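Local coordinates for hypoxic response protein 1 (PDB 1Y5H) that is of unknown function, a secreted homodimeric CBS-domain protein of the hypoxic response in Mycobacterium tuberculosis that, unlike some relatives, does not seem to bind AMP, at residues Thr8-Ala16 / Val87-Met96. Residues are numbered along the deposited sequence; the frame is centred on the assembly and turned at random.
Sequences TTARDIMNA and VDANASIQEM
The guanidinium of R11 carries the methyl group of A89 over one of its faces, with A89 CB 3.4 Å from R11 NH2; NH2 also makes a weak hydrogen bond to S112 OG. R11 sends CG anti to its own backbone N (chi1 -177°), and a bend at chi3 (-64°) turns the flat end over the methyl. The backbone beside this pair shows how the opening N-H groups of a short helix can be met by a neighbouring turn: R11 N donates to A89 O at 3.0 Å, and A10 N to A91 O at 3.0 Å, the latter bond rather bent (131° at the hydrogen). A91 O also receives a CH···O contact from T9 CA. On the donor side T9 and D12 form a capping box, T9 N bonding D12 OD1 and D12 N, weakly, T9 OG1; on the acceptor side D88–A91 form a type I turn, D88 OD2 accepting from N90 N in an Asx turn. Next to these bonds M96, its chain bent at chi3, brings SE to 3.9 Å from A10 CB and meets I13 CD1 tip to tip; V120 and I125 also touch both side chains. One water joins T8 O to I93 N. Thus the N-terminal segment packs against the turn between strand 87-88 and helix 93-103, consistent with the tandem CBS fold, whose N-terminal strand joins the sheet of the second repeat.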
loop_
_atom_site.group_PDB
_atom_site.type_symbol
_atom_site.label_atom_id
_atom_site.label_comp_id
_atom_site.label_asym_id
_atom_site.label_seq_id
_atom_site.Cartn_x
_atom_site.Cartn_y
_atom_site.Cartn_z
ATOM N N THR A 8 10.361 22.024 -19.435
ATOM C CA THR A 8 9.753 20.663 -19.383
ATOM C C THR A 8 8.343 20.720 -18.800
ATOM O O THR A 8 8.103 21.391 -17.798
ATOM C CB THR A 8 10.604 19.709 -18.519
ATOM O OG1 THR A 8 11.930 19.629 -19.058
ATOM C CG2 THR A 8 9.986 18.313 -18.497
ATOM N N THR A 9 7.415 20.010 -19.431
ATOM C CA THR A 9 6.033 19.984 -18.972
ATOM C C THR A 9 5.621 18.561 -18.626
ATOM O O THR A 9 6.333 17.605 -18.936
ATOM C CB THR A 9 5.072 20.506 -20.049
ATOM O OG1 THR A 9 5.076 19.605 -21.164
ATOM C CG2 THR A 9 5.495 21.891 -20.517
ATOM N N ALA A 10 4.469 18.429 -17.980
ATOM C CA ALA A 10 3.961 17.118 -17.606
ATOM C C ALA A 10 3.806 16.239 -18.848
ATOM O O ALA A 10 4.134 15.058 -18.820
ATOM C CB ALA A 10 2.626 17.262 -16.892
ATOM N N ARG A 11 3.315 16.826 -19.934
ATOM C CA ARG A 11 3.113 16.092 -21.181
ATOM C C ARG A 11 4.420 15.493 -21.698
ATOM O O ARG A 11 4.430 14.426 -22.315
ATOM C CB ARG A 11 2.511 17.017 -22.246
ATOM C CG ARG A 11 2.204 16.324 -23.570
ATOM C CD ARG A 11 1.752 17.314 -24.639
ATOM N NE ARG A 11 0.491 17.974 -24.313
ATOM C CZ ARG A 11 -0.695 17.373 -24.305
ATOM N NH1 ARG A 11 -0.794 16.084 -24.608
ATOM N NH2 ARG A 11 -1.785 18.064 -24.002
ATOM N N ASP A 12 5.521 16.185 -21.428
ATOM C CA ASP A 12 6.845 15.754 -21.864
ATOM C C ASP A 12 7.396 14.520 -21.153
ATOM O O ASP A 12 8.152 13.748 -21.746
ATOM C CB ASP A 12 7.845 16.900 -21.685
ATOM C CG ASP A 12 7.608 18.042 -22.648
ATOM O OD1 ASP A 12 8.071 19.163 -22.351
ATOM O OD2 ASP A 12 6.977 17.818 -23.701
ATOM N N ILE A 13 7.028 14.328 -19.890
ATOM C CA ILE A 13 7.550 13.196 -19.131
ATOM C C ILE A 13 6.513 12.168 -18.679
ATOM O O ILE A 13 6.865 11.152 -18.085
ATOM C CB ILE A 13 8.305 13.687 -17.878
ATOM C CG1 ILE A 13 7.334 14.390 -16.923
ATOM C CG2 ILE A 13 9.414 14.656 -18.282
ATOM C CD1 ILE A 13 7.985 14.878 -15.644
HETATM N N MSE A 14 5.244 12.420 -18.962
HETATM C CA MSE A 14 4.188 11.507 -18.539
HETATM C C MSE A 14 4.134 10.203 -19.320
HETATM O O MSE A 14 4.641 10.104 -20.440
HETATM C CB MSE A 14 2.827 12.184 -18.665
HETATM C CG MSE A 14 2.404 12.423 -20.103
HETATM SE SE MSE A 14 0.684 13.241 -20.256
HETATM C CE MSE A 14 0.404 13.011 -22.158
ATOM N N ASN A 15 3.503 9.208 -18.705
ATOM C CA ASN A 15 3.295 7.910 -19.330
ATOM C C ASN A 15 1.948 8.107 -20.000
ATOM O O ASN A 15 0.902 8.111 -19.345
ATOM C CB ASN A 15 3.209 6.813 -18.274
ATOM C CG ASN A 15 4.501 6.661 -17.492
ATOM O OD1 ASN A 15 5.523 6.242 -18.036
ATOM N ND2 ASN A 15 4.464 7.010 -16.211
ATOM N N ALA A 16 1.974 8.303 -21.309
ATOM C CA ALA A 16 0.758 8.546 -22.060
ATOM C C ALA A 16 0.055 7.267 -22.495
ATOM O O ALA A 16 0.675 6.213 -22.610
ATOM C CB ALA A 16 1.080 9.400 -23.275
ATOM N N VAL A 87 -2.660 17.491 -12.495
ATOM C CA VAL A 87 -1.934 18.623 -13.038
ATOM C C VAL A 87 -2.307 18.743 -14.503
ATOM O O VAL A 87 -2.683 17.758 -15.150
ATOM C CB VAL A 87 -0.395 18.464 -12.925
ATOM C CG1 VAL A 87 0.014 18.424 -11.465
ATOM C CG2 VAL A 87 0.070 17.209 -13.656
ATOM N N ASP A 88 -2.218 19.962 -15.016
ATOM C CA ASP A 88 -2.517 20.234 -16.412
ATOM C C ASP A 88 -1.339 19.726 -17.238
ATOM O O ASP A 88 -0.216 19.634 -16.739
ATOM C CB ASP A 88 -2.695 21.739 -16.617
ATOM C CG ASP A 88 -2.833 22.115 -18.075
ATOM O OD1 ASP A 88 -3.794 21.652 -18.724
ATOM O OD2 ASP A 88 -1.974 22.874 -18.574
ATOM N N ALA A 89 -1.596 19.395 -18.498
ATOM C CA ALA A 89 -0.552 18.882 -19.376
ATOM C C ALA A 89 0.628 19.846 -19.517
ATOM O O ALA A 89 1.743 19.427 -19.824
ATOM C CB ALA A 89 -1.136 18.569 -20.744
ATOM N N ASN A 90 0.383 21.130 -19.280
ATOM C CA ASN A 90 1.435 22.142 -19.394
ATOM C C ASN A 90 2.100 22.481 -18.062
ATOM O O ASN A 90 2.919 23.396 -17.992
ATOM C CB ASN A 90 0.861 23.423 -20.008
ATOM C CG ASN A 90 0.608 23.298 -21.495
ATOM O OD1 ASN A 90 -0.113 24.103 -22.084
ATOM N ND2 ASN A 90 1.212 22.290 -22.116
ATOM N N ALA A 91 1.754 21.741 -17.014
ATOM C CA ALA A 91 2.320 21.988 -15.692
ATOM C C ALA A 91 3.827 21.761 -15.641
ATOM O O ALA A 91 4.364 20.877 -16.313
ATOM C CB ALA A 91 1.626 21.101 -14.652
ATOM N N SER A 92 4.510 22.566 -14.833
ATOM C CA SER A 92 5.954 22.449 -14.686
ATOM C C SER A 92 6.304 21.383 -13.654
ATOM O O SER A 92 5.440 20.902 -12.916
ATOM C CB SER A 92 6.546 23.779 -14.222
ATOM O OG SER A 92 6.166 24.039 -12.882
ATOM N N ILE A 93 7.584 21.028 -13.597
ATOM C CA ILE A 93 8.063 20.048 -12.637
ATOM C C ILE A 93 7.784 20.548 -11.221
ATOM O O ILE A 93 7.383 19.778 -10.352
ATOM C CB ILE A 93 9.582 19.804 -12.806
ATOM C CG1 ILE A 93 9.835 19.033 -14.102
ATOM C CG2 ILE A 93 10.137 19.047 -11.612
ATOM C CD1 ILE A 93 11.306 18.839 -14.432
ATOM N N GLN A 94 8.003 21.841 -10.994
ATOM C CA GLN A 94 7.758 22.410 -9.676
ATOM C C GLN A 94 6.299 22.193 -9.279
ATOM O O GLN A 94 6.009 21.822 -8.145
ATOM C CB GLN A 94 8.094 23.910 -9.665
ATOM C CG GLN A 94 9.586 24.208 -9.802
ATOM C CD GLN A 94 10.008 24.534 -11.227
ATOM O OE1 GLN A 94 9.639 23.839 -12.174
ATOM N NE2 GLN A 94 10.799 25.593 -11.382
ATOM N N GLU A 95 5.387 22.413 -10.222
ATOM C CA GLU A 95 3.963 22.234 -9.956
ATOM C C GLU A 95 3.652 20.775 -9.625
ATOM O O GLU A 95 2.906 20.487 -8.688
ATOM C CB GLU A 95 3.151 22.683 -11.155
HETATM N N MSE A 96 4.226 19.857 -10.394
HETATM C CA MSE A 96 4.002 18.437 -10.155
HETATM C C MSE A 96 4.459 18.037 -8.758
HETATM O O MSE A 96 3.780 17.280 -8.068
HETATM C CB MSE A 96 4.732 17.601 -11.211
HETATM C CG MSE A 96 4.116 17.730 -12.590
HETATM SE SE MSE A 96 5.047 16.711 -13.937
HETATM C CE MSE A 96 6.073 18.144 -14.729
HETATM O O HOH W 1 9.428 22.134 -15.647
#